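ADP-ribosylating toxin CARDS (PDB 4TLV) transfers the ADP-ribosyl group of NAD(+) to multiple target proteins, acting as the main virulence factor of Mycoplasma pneumoniae and causing vacuolization in mammalian cells. Local coordinates at residues S51-E54 / A58-R61; M103-V108 / S529-T534; Y278-G281 / K286-M289. All coordinates share one frame; numbering follows the deposited sequence.

Contact 1 of 3, residues S51-E54 / A58-R61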
ATOM      1  N   SER A  51      -5.729   9.374  13.708  1.00 11.52           N
ATOM      2  CA  SER A  51      -5.132   8.823  12.487  1.00 11.36           C
ATOM      3  C   SER A  51      -4.039   9.697  11.883  1.00 12.51           C
ATOM      4  O   SER A  51      -4.130  10.928  11.871  1.00 10.45           O
ATOM      5  CB  SER A  51      -6.210   8.573  11.427  1.00 12.04           C
ATOM      6  OG  SER A  51      -6.892   9.797  11.159  1.00 19.36           O
ATOM      7  N   THR A  52      -3.004   9.031  11.384  1.00 13.17           N
ATOM      8  CA  THR A  52      -1.946   9.664  10.614  1.00 10.92           C
ATOM      9  C   THR A  52      -1.540   8.655   9.545  1.00 12.16           C
ATOM     10  O   THR A  52      -1.952   7.496   9.572  1.00 10.80           O
ATOM     11  CB  THR A  52      -0.680   9.958  11.471  1.00 11.75           C
ATOM     12  OG1 THR A  52      -0.051   8.713  11.825  1.00 16.19           O
ATOM     13  CG2 THR A  52      -1.019  10.752  12.747  1.00 14.28           C
ATOM     14  N   SER A  53      -0.716   9.089   8.608  1.00 11.57           N
ATOM     15  CA  SER A  53      -0.299   8.226   7.512  1.00  9.81           C
ATOM     16  C   SER A  53       1.236   8.193   7.413  1.00  9.74           C
ATOM     17  O   SER A  53       1.911   9.156   7.760  1.00 11.02           O
ATOM     18  CB  SER A  53      -0.915   8.725   6.201  1.00 13.11           C
ATOM     19  OG  SER A  53      -0.431   7.965   5.109  1.00 20.20           O
ATOM     20  N   GLU A  54       1.784   7.075   6.953  1.00  9.44           N
ATOM     21  CA  GLU A  54       3.224   6.950   6.821  1.00 11.45           C
ATOM     22  C   GLU A  54       3.793   7.863   5.723  1.00 12.68           C
ATOM     23  O   GLU A  54       4.969   8.179   5.742  1.00 15.41           O
ATOM     24  CB  GLU A  54       3.598   5.485   6.554  1.00 12.71           C
ATOM     25  CG  GLU A  54       5.019   5.115   6.966  1.00 17.11           C
ATOM     26  CD  GLU A  54       5.279   3.617   6.810  1.00 22.27           C
ATOM     27  OE1 GLU A  54       4.654   2.811   7.536  1.00 17.14           O
ATOM     28  OE2 GLU A  54       6.103   3.247   5.953  1.00 26.95           O
ATOM     29  N   ALA A  58      -0.363   9.505   0.918  1.00 12.97           N
ATOM     30  CA  ALA A  58      -1.502   8.785   1.472  1.00 11.97           C
ATOM     31  C   ALA A  58      -2.321   9.666   2.422  1.00 10.31           C
ATOM     32  O   ALA A  58      -3.546   9.573   2.451  1.00 14.33           O
ATOM     33  CB  ALA A  58      -1.040   7.487   2.171  1.00 12.94           C
ATOM     34  N   ALA A  59      -1.656  10.519   3.199  1.00 11.49           N
ATOM     35  CA  ALA A  59      -2.381  11.421   4.099  1.00 11.36           C
ATOM     36  C   ALA A  59      -3.304  12.366   3.322  1.00 11.65           C
ATOM     37  O   ALA A  59      -4.334  12.790   3.838  1.00 11.36           O
ATOM     38  CB  ALA A  59      -1.411  12.243   4.961  1.00 12.71           C
ATOM     39  N   ILE A  60      -2.916  12.729   2.103  1.00  9.79           N
ATOM     40  CA  ILE A  60      -3.642  13.786   1.388  1.00 11.56           C
ATOM     41  C   ILE A  60      -4.625  13.254   0.342  1.00 10.95           C
ATOM     42  O   ILE A  60      -5.428  14.017  -0.215  1.00 10.93           O
ATOM     43  CB  ILE A  60      -2.683  14.842   0.759  1.00 17.09           C
ATOM     44  CG1 ILE A  60      -3.469  16.092   0.339  1.00 20.20           C
ATOM     45  CG2 ILE A  60      -1.982  14.276  -0.453  1.00 17.09           C
ATOM     46  CD1 ILE A  60      -2.576  17.308   0.042  1.00 23.44           C
ATOM     47  N   ARG A  61      -4.606  11.946   0.098  1.00  9.29           N
ATOM     48  CA  ARG A  61      -5.489  11.373  -0.934  1.00  9.39           C
ATOM     49  C   ARG A  61      -6.967  11.764  -0.783  1.00 10.69           C
ATOM     50  O   ARG A  61      -7.622  12.139  -1.777  1.00 10.38           O
ATOM     51  CB  ARG A  61      -5.330   9.849  -1.017  1.00  9.01           C
ATOM     52  CG  ARG A  61      -6.259   9.138  -2.041  1.00  9.32           C
ATOM     53  CD  ARG A  61      -6.182   9.742  -3.447  1.00 11.47           C
ATOM     54  NE  ARG A  61      -7.167   9.099  -4.316  1.00  9.76           N
ATOM     55  CZ  ARG A  61      -8.459   9.428  -4.353  1.00  9.65           C
ATOM     56  NH1 ARG A  61      -8.912  10.413  -3.587  1.00 10.01           N
ATOM     57  NH2 ARG A  61      -9.302   8.772  -5.162  1.00 10.15           N
TER
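Ser-53 OG is a buried hydroxyl that presses on Ala-58 and has two carbonyl oxygens as hydrogen-bond partners, Gln-132 O and Thr-55 O, which must share its single proton or take it in turn. Both partners lie outside the segments 51-54 and 58-61. No hydrogen bond crosses between the segments themselves. Ser-53 OG and Ala-59 N are 3.4 Å apart, but the angle is too poor for a bond. What crosses is close van der Waals contact. Ser-53 OG lies only 3.0 Å from Ala-58 CB, a tight approach for an oxygen and a methyl carbon. Beside it, Ser-53 CB meets Ala-59 CB at 3.8 Å and Ala-59 N at 3.6 Å. Ser-53 holds OG anti to its own backbone nitrogen (chi1 175°), which brings the oxygen alongside the Ala-58 methyl. The two alanines have short side chains, and the helix backbone can come up close. The CA atoms of Ser-53 and Ala-59 are 5.1 Å apart.

The contact joins the end of strand 49-53 to helix 56-60 of the mono-ADP-ribosyltransferase domain. Tyr-11 of strand 9-14 touches Ala-59, and Phe-230 touches Ser-53. The strand reads Ser-51, Thr-52, Ser-53, which matches the Ser-Thr-Ser motif of pertussis-like ADP-ribosyltransferases. In relatives this motif supports the NAD-binding cleft. The carbonyl of Ser-51 takes a hydrogen bond from Arg-12 NH1. The chemistry implies a division of labour at Ser-53: its hydrogen is taken up by carbonyls outside the two segments, which probably favour this rotamer, while its contact with the helix is van der Waals only, a hydroxyl and a methylene against two alanines.

Contact 2 of 3, residues M103-V108 / S529-T534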
ATOM      1  N   MET A 103      -6.813 -14.781  16.271  1.00 17.33           N
ATOM      2  CA  MET A 103      -8.097 -15.397  15.953  1.00 15.94           C
ATOM      3  C   MET A 103      -7.944 -16.787  15.335  1.00 21.50           C
ATOM      4  O   MET A 103      -8.685 -17.700  15.687  1.00 19.13           O
ATOM      5  CB  MET A 103      -8.951 -14.487  15.060  1.00 20.60           C
ATOM      6  CG  MET A 103      -9.400 -13.215  15.775  1.00 18.10           C
ATOM      7  SD  MET A 103     -10.593 -12.271  14.813  1.00 23.55           S
ATOM      8  CE  MET A 103      -9.758 -12.195  13.233  1.00 20.55           C
ATOM      9  N   ARG A 104      -6.992 -16.960  14.420  1.00 15.38           N
ATOM     10  CA  ARG A 104      -6.813 -18.268  13.798  1.00 16.09           C
ATOM     11  C   ARG A 104      -6.263 -19.287  14.801  1.00 20.32           C
ATOM     12  O   ARG A 104      -6.541 -20.476  14.685  1.00 19.07           O
ATOM     13  CB  ARG A 104      -5.870 -18.213  12.595  1.00 15.58           C
ATOM     14  CG  ARG A 104      -6.359 -17.366  11.419  1.00 15.42           C
ATOM     15  CD  ARG A 104      -7.799 -17.675  10.992  1.00 16.64           C
ATOM     16  NE  ARG A 104      -8.036 -19.080  10.622  1.00 18.06           N
ATOM     17  CZ  ARG A 104      -9.205 -19.539  10.179  1.00 20.45           C
ATOM     18  NH1 ARG A 104     -10.225 -18.711  10.034  1.00 18.39           N
ATOM     19  NH2 ARG A 104      -9.358 -20.825   9.873  1.00 21.12           N
ATOM     20  N   GLN A 105      -5.458 -18.825  15.757  1.00 18.65           N
ATOM     21  CA  GLN A 105      -4.868 -19.728  16.751  1.00 21.84           C
ATOM     22  C   GLN A 105      -5.825 -19.920  17.923  1.00 21.33           C
ATOM     23  O   GLN A 105      -5.498 -20.609  18.885  1.00 27.06           O
ATOM     24  CB  GLN A 105      -3.508 -19.207  17.253  1.00 24.11           C
ATOM     25  CG  GLN A 105      -2.420 -19.094  16.176  1.00 24.53           C
ATOM     26  CD  GLN A 105      -1.008 -19.194  16.744  1.00 29.55           C
ATOM     27  OE1 GLN A 105      -0.652 -20.200  17.362  1.00 29.61           O
ATOM     28  NE2 GLN A 105      -0.194 -18.159  16.526  1.00 21.63           N
ATOM     29  N   ARG A 106      -6.990 -19.282  17.846  1.00 18.63           N
ATOM     30  CA  ARG A 106      -8.039 -19.393  18.861  1.00 22.64           C
ATOM     31  C   ARG A 106      -7.672 -18.795  20.232  1.00 28.51           C
ATOM     32  O   ARG A 106      -7.934 -19.392  21.279  1.00 26.04           O
ATOM     33  CB  ARG A 106      -8.496 -20.860  18.987  1.00 25.41           C
ATOM     34  CG  ARG A 106      -9.052 -21.411  17.674  1.00 31.15           C
ATOM     35  CD  ARG A 106      -9.140 -22.937  17.663  1.00 37.91           C
ATOM     36  NE  ARG A 106      -9.752 -23.419  16.426  1.00 50.90           N
ATOM     37  CZ  ARG A 106     -10.947 -23.026  15.986  1.00 51.43           C
ATOM     38  NH1 ARG A 106     -11.656 -22.141  16.684  1.00 49.92           N
ATOM     39  NH2 ARG A 106     -11.438 -23.513  14.849  1.00 51.42           N
ATOM     40  N   GLN A 107      -7.103 -17.596  20.224  1.00 21.49           N
ATOM     41  CA  GLN A 107      -6.671 -16.953  21.460  1.00 20.39           C
ATOM     42  C   GLN A 107      -7.418 -15.655  21.672  1.00 25.23           C
ATOM     43  O   GLN A 107      -6.901 -14.698  22.245  1.00 28.30           O
ATOM     44  CB  GLN A 107      -5.156 -16.736  21.435  1.00 23.19           C
ATOM     45  CG  GLN A 107      -4.392 -18.048  21.251  1.00 22.75           C
ATOM     46  CD  GLN A 107      -2.915 -17.863  20.921  1.00 38.64           C
ATOM     47  OE1 GLN A 107      -2.390 -16.753  20.963  1.00 50.06           O
ATOM     48  NE2 GLN A 107      -2.239 -18.962  20.597  1.00 42.74           N
ATOM     49  N   VAL A 108      -8.654 -15.619  21.205  1.00 21.23           N
ATOM     50  CA  VAL A 108      -9.454 -14.418  21.335  1.00 19.33           C
ATOM     51  C   VAL A 108     -10.784 -14.714  22.025  1.00 24.42           C
ATOM     52  O   VAL A 108     -11.418 -15.733  21.768  1.00 25.91           O
ATOM     53  CB  VAL A 108      -9.728 -13.781  19.951  1.00 25.78           C
ATOM     54  CG1 VAL A 108     -10.843 -12.740  20.048  1.00 22.11           C
ATOM     55  CG2 VAL A 108      -8.435 -13.168  19.374  1.00 20.47           C
ATOM     56  N   SER A 529       2.583 -15.376  11.898  1.00 14.37           N
ATOM     57  CA  SER A 529       2.523 -15.307  13.367  1.00 16.98           C
ATOM     58  C   SER A 529       3.828 -14.809  13.938  1.00 13.97           C
ATOM     59  O   SER A 529       4.896 -15.287  13.558  1.00 17.16           O
ATOM     60  CB  SER A 529       2.265 -16.692  13.982  1.00 18.99           C
ATOM     61  OG  SER A 529       1.082 -17.270  13.477  1.00 21.71           O
ATOM     62  N   ARG A 530       3.747 -13.873  14.877  1.00 13.19           N
ATOM     63  CA  ARG A 530       4.930 -13.394  15.573  1.00 13.68           C
ATOM     64  C   ARG A 530       5.312 -14.330  16.723  1.00 15.39           C
ATOM     65  O   ARG A 530       6.482 -14.493  17.021  1.00 15.43           O
ATOM     66  CB  ARG A 530       4.709 -11.957  16.100  1.00 15.27           C
ATOM     67  CG  ARG A 530       4.493 -10.907  14.993  1.00 13.82           C
ATOM     68  CD  ARG A 530       4.012  -9.581  15.590  1.00 14.38           C
ATOM     69  NE  ARG A 530       5.016  -9.040  16.511  1.00 13.34           N
ATOM     70  CZ  ARG A 530       6.006  -8.225  16.154  1.00 13.95           C
ATOM     71  NH1 ARG A 530       6.114  -7.812  14.893  1.00 14.14           N
ATOM     72  NH2 ARG A 530       6.874  -7.806  17.065  1.00 18.23           N
ATOM     73  N   ASP A 531       4.305 -14.940  17.346  1.00 15.17           N
ATOM     74  CA  ASP A 531       4.484 -15.802  18.514  1.00 18.93           C
ATOM     75  C   ASP A 531       5.493 -15.199  19.499  1.00 19.34           C
ATOM     76  O   ASP A 531       5.357 -14.041  19.873  1.00 19.46           O
ATOM     77  CB  ASP A 531       4.839 -17.242  18.097  1.00 18.34           C
ATOM     78  CG  ASP A 531       3.708 -17.921  17.290  1.00 20.66           C
ATOM     79  OD1 ASP A 531       2.520 -17.760  17.641  1.00 21.79           O
ATOM     80  OD2 ASP A 531       4.007 -18.621  16.305  1.00 22.71           O
ATOM     81  N   ASP A 532       6.504 -15.966  19.906  1.00 19.18           N
ATOM     82  CA  ASP A 532       7.510 -15.465  20.848  1.00 20.87           C
ATOM     83  C   ASP A 532       8.839 -15.167  20.162  1.00 23.42           C
ATOM     84  O   ASP A 532       9.880 -15.130  20.810  1.00 18.34           O
ATOM     85  CB  ASP A 532       7.750 -16.471  21.985  1.00 26.42           C
ATOM     86  CG  ASP A 532       6.537 -16.649  22.879  1.00 41.54           C
ATOM     87  OD1 ASP A 532       5.920 -15.629  23.266  1.00 49.36           O
ATOM     88  OD2 ASP A 532       6.204 -17.812  23.204  1.00 49.71           O
ATOM     89  N   LEU A 533       8.808 -14.981  18.846  1.00 18.01           N
ATOM     90  CA  LEU A 533      10.019 -14.670  18.099  1.00 18.62           C
ATOM     91  C   LEU A 533      10.612 -13.345  18.516  1.00 19.67           C
ATOM     92  O   LEU A 533       9.881 -12.404  18.835  1.00 18.50           O
ATOM     93  CB  LEU A 533       9.725 -14.621  16.595  1.00 13.61           C
ATOM     94  CG  LEU A 533       9.331 -15.979  16.016  1.00 16.61           C
ATOM     95  CD1 LEU A 533       8.812 -15.852  14.575  1.00 15.55           C
ATOM     96  CD2 LEU A 533      10.520 -16.916  16.095  1.00 17.26           C
ATOM     97  N   THR A 534      11.940 -13.268  18.482  1.00 17.31           N
ATOM     98  CA  THR A 534      12.631 -11.999  18.636  1.00 18.68           C
ATOM     99  C   THR A 534      12.610 -11.285  17.284  1.00 17.27           C
ATOM    100  O   THR A 534      13.122 -11.802  16.295  1.00 16.01           O
ATOM    101  CB  THR A 534      14.070 -12.217  19.144  1.00 21.75           C
ATOM    102  OG1 THR A 534      14.017 -12.944  20.378  1.00 20.85           O
ATOM    103  CG2 THR A 534      14.789 -10.879  19.379  1.00 22.28           C
TER
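Gln-105 reaches Asp-531 from a Schellman motif, the turn that closes helix 92-104, where Arg-106 has positive phi. Asp-531 sits in a type II' beta turn running from Arg-530 to Leu-533. The contact thus joins the mono-ADP-ribosyltransferase domain to the D3 beta-trefoil domain. The backbones stay well apart: the nearest CA atoms, of Gln-105 and Ser-529, are 9.3 Å from each other. Gln-105 spans the gap with a chain extended beyond CG.

The tight part is polar and small. Besides reaching Asp-531, Gln-105 NE2 bonds to Asp-101 OD1, which is hydrogen-bonded to Ser-529 OG as well. One carboxylate oxygen of the helix therefore ties both segments together. The other oxygen of Asp-531, OD2, pairs with Arg-547 in a salt bridge and with His-545 ND1. These bonds hold the carboxylate in place for the glutamine. Away from this cluster the two turns are loose. Arg-106 on one and Asp-532 on the other are exposed and do not meet the opposite segment.

The bond across the gap is nearly straight: Gln-105 NE2 to Asp-531 OD1 is 3.0 Å, with an N-H...O angle of 166°. OD1 uses its syn lone pair and lies in the amide plane, while the amide and carboxylate planes stand 82° apart.

Contact 3 of 3, residues Y278-G281 / K286-M289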
ATOM      1  N   TYR A 278       0.235  10.171 -22.499  1.00 16.48           N
ATOM      2  CA  TYR A 278       1.057  10.973 -23.410  1.00 17.82           C
ATOM      3  C   TYR A 278       2.040  11.850 -22.656  1.00 18.27           C
ATOM      4  O   TYR A 278       1.659  12.566 -21.739  1.00 16.98           O
ATOM      5  CB  TYR A 278       0.166  11.892 -24.245  1.00 21.04           C
ATOM      6  CG  TYR A 278      -0.670  11.189 -25.282  1.00 21.14           C
ATOM      7  CD1 TYR A 278      -1.817  10.496 -24.925  1.00 18.71           C
ATOM      8  CD2 TYR A 278      -0.322  11.240 -26.621  1.00 24.59           C
ATOM      9  CE1 TYR A 278      -2.589   9.864 -25.875  1.00 23.22           C
ATOM     10  CE2 TYR A 278      -1.088  10.616 -27.588  1.00 28.25           C
ATOM     11  CZ  TYR A 278      -2.217   9.924 -27.208  1.00 28.07           C
ATOM     12  OH  TYR A 278      -2.972   9.305 -28.165  1.00 33.08           O
ATOM     13  N   LEU A 279       3.304  11.804 -23.067  1.00 17.76           N
ATOM     14  CA  LEU A 279       4.344  12.612 -22.456  1.00 17.15           C
ATOM     15  C   LEU A 279       5.000  13.518 -23.496  1.00 19.63           C
ATOM     16  O   LEU A 279       5.045  13.188 -24.680  1.00 21.46           O
ATOM     17  CB  LEU A 279       5.394  11.712 -21.804  1.00 21.07           C
ATOM     18  CG  LEU A 279       4.801  10.775 -20.750  1.00 23.66           C
ATOM     19  CD1 LEU A 279       4.945   9.347 -21.212  1.00 25.64           C
ATOM     20  CD2 LEU A 279       5.434  10.981 -19.387  1.00 22.01           C
ATOM     21  N   ARG A 280       5.513  14.652 -23.040  1.00 21.82           N
ATOM     22  CA  ARG A 280       6.176  15.607 -23.924  1.00 22.78           C
ATOM     23  C   ARG A 280       7.546  15.978 -23.362  1.00 22.90           C
ATOM     24  O   ARG A 280       7.702  16.206 -22.159  1.00 20.38           O
ATOM     25  CB  ARG A 280       5.296  16.848 -24.124  1.00 23.33           C
ATOM     26  CG  ARG A 280       5.825  17.858 -25.142  1.00 27.41           C
ATOM     27  CD  ARG A 280       4.727  18.843 -25.542  1.00 25.05           C
ATOM     28  NE  ARG A 280       3.680  18.181 -26.314  1.00 31.41           N
ATOM     29  CZ  ARG A 280       2.461  18.673 -26.517  1.00 32.88           C
ATOM     30  NH1 ARG A 280       2.117  19.850 -25.997  1.00 32.98           N
ATOM     31  NH2 ARG A 280       1.589  17.985 -27.241  1.00 35.80           N
ATOM     32  N   GLY A 281       8.547  15.986 -24.239  1.00 22.21           N
ATOM     33  CA  GLY A 281       9.893  16.367 -23.859  1.00 25.57           C
ATOM     34  C   GLY A 281       9.929  17.865 -23.683  1.00 26.42           C
ATOM     35  O   GLY A 281       9.375  18.596 -24.496  1.00 27.56           O
ATOM     36  N   LYS A 286       8.831  17.180 -28.323  1.00 25.25           N
ATOM     37  CA  LYS A 286       8.349  15.970 -28.965  1.00 22.91           C
ATOM     38  C   LYS A 286       7.380  15.244 -28.041  1.00 29.35           C
ATOM     39  O   LYS A 286       7.539  15.270 -26.821  1.00 21.56           O
ATOM     40  CB  LYS A 286       9.520  15.055 -29.326  1.00 31.69           C
ATOM     41  CG  LYS A 286      10.386  15.599 -30.459  1.00 34.41           C
ATOM     42  CD  LYS A 286      11.540  14.669 -30.783  1.00 33.32           C
ATOM     43  CE  LYS A 286      12.381  15.237 -31.918  1.00 36.66           C
ATOM     44  NZ  LYS A 286      13.448  14.298 -32.357  1.00 32.14           N
ATOM     45  N   THR A 287       6.384  14.594 -28.631  1.00 26.97           N
ATOM     46  CA  THR A 287       5.330  13.945 -27.858  1.00 27.46           C
ATOM     47  C   THR A 287       5.359  12.442 -28.059  1.00 25.83           C
ATOM     48  O   THR A 287       5.557  11.960 -29.177  1.00 23.17           O
ATOM     49  CB  THR A 287       3.943  14.511 -28.232  1.00 27.61           C
ATOM     50  OG1 THR A 287       3.943  15.927 -27.996  1.00 27.09           O
ATOM     51  CG2 THR A 287       2.828  13.857 -27.391  1.00 22.15           C
ATOM     52  N   PHE A 288       5.162  11.707 -26.968  1.00 21.78           N
ATOM     53  CA  PHE A 288       5.233  10.256 -26.996  1.00 22.26           C
ATOM     54  C   PHE A 288       4.062   9.621 -26.277  1.00 20.86           C
ATOM     55  O   PHE A 288       3.512  10.187 -25.335  1.00 21.45           O
ATOM     56  CB  PHE A 288       6.492   9.759 -26.289  1.00 18.58           C
ATOM     57  CG  PHE A 288       7.779  10.296 -26.859  1.00 24.66           C
ATOM     58  CD1 PHE A 288       8.302  11.494 -26.409  1.00 23.67           C
ATOM     59  CD2 PHE A 288       8.467   9.593 -27.829  1.00 25.47           C
ATOM     60  CE1 PHE A 288       9.492  11.992 -26.925  1.00 29.68           C
ATOM     61  CE2 PHE A 288       9.661  10.085 -28.349  1.00 29.38           C
ATOM     62  CZ  PHE A 288      10.172  11.287 -27.890  1.00 27.05           C
ATOM     63  N   MET A 289       3.728   8.413 -26.701  1.00 18.50           N
ATOM     64  CA  MET A 289       2.785   7.586 -25.977  1.00 19.08           C
ATOM     65  C   MET A 289       3.560   6.536 -25.196  1.00 19.72           C
ATOM     66  O   MET A 289       4.447   5.864 -25.735  1.00 17.83           O
ATOM     67  CB  MET A 289       1.835   6.892 -26.938  1.00 18.26           C
ATOM     68  CG  MET A 289       0.871   7.838 -27.630  1.00 25.58           C
ATOM     69  SD  MET A 289      -0.057   6.963 -28.891  1.00 40.49           S
ATOM     70  CE  MET A 289       1.167   6.726 -30.165  1.00 30.71           C
TER
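Leu-279 and Phe-288 form the hydrogen-bonded pair of this antiparallel hairpin and satisfy each other's backbone. Leu-279 N donates to Phe-288 O at 2.8 Å, and Phe-288 N donates to Leu-279 O at 2.7 Å. Toward the turn, Gly-281 N gives its hydrogen to Lys-286 O at 2.9 Å. Thr-284 OG1 bonds to Lys-286 N.

The non-hydrogen-bonded pairs turn their backbone polar groups outward. Through their backbones, Tyr-278 and Arg-280 bond to Ile-421 and Gln-419 of strand 415-421. Thr-287 and Met-289 bond in the same way to Val-304 and Val-302 on the other flank. Both edges of the hairpin are therefore occupied.

One side-chain acceptor is gripped twice. Thr-287 OG1 takes hydrogen bonds from Arg-280 NE at 2.8 Å and from Arg-280 NH2 at 3.2 Å. The NE bond is the straighter one, at 159° against 135°. The hydroxyl sits at the edge of the guanidinium, close to its plane. Arg-280 bends at chi3 (-68°) to bring this edge up to the hydroxyl of its cross-strand partner. The two bonds to one atom limit rotation of the guanidinium.

On the same face, Met-289 lies side by side with Tyr-278. Its CG is over the ring face, 3.8 Å from the ring centroid, a CH-pi contact. Met-289 SD approaches obliquely at 4.7 Å from the same centroid, a Met-aromatic contact. Thr-287 CG2 meets the ring at its edge.

Leu-279 and Phe-288 point to the opposite face, where both are buried against Leu-301 and Leu-418. The Phe-288 ring also meets Trp-392 edge-to-face. The face of Tyr-278, Arg-280, Thr-287 and Met-289 is partly exposed, as fits the first beta hairpin of the D2 beta-trefoil domain.

How the contacts relate
Contact 1 is the buried one, its centre about 11 Å from the centre of the chain, while contacts 2 and 3 are partly buried and lie on opposite sides of that centre. Contact 1 and the 103-108 side of contact 2 lie in the mono-ADP-ribosyltransferase domain, on different helices and strands. Contact 2 alone crosses between domains, and it closes a loop of the chain in which the whole of contact 3 is nested. The chemistry follows the place. Contact 1 is close van der Waals contact of a serine with two alanines. Contact 2, at the domain interface, has one side-chain hydrogen bond between its segments. The hairpin of contact 3 relies on paired backbones with side chains added.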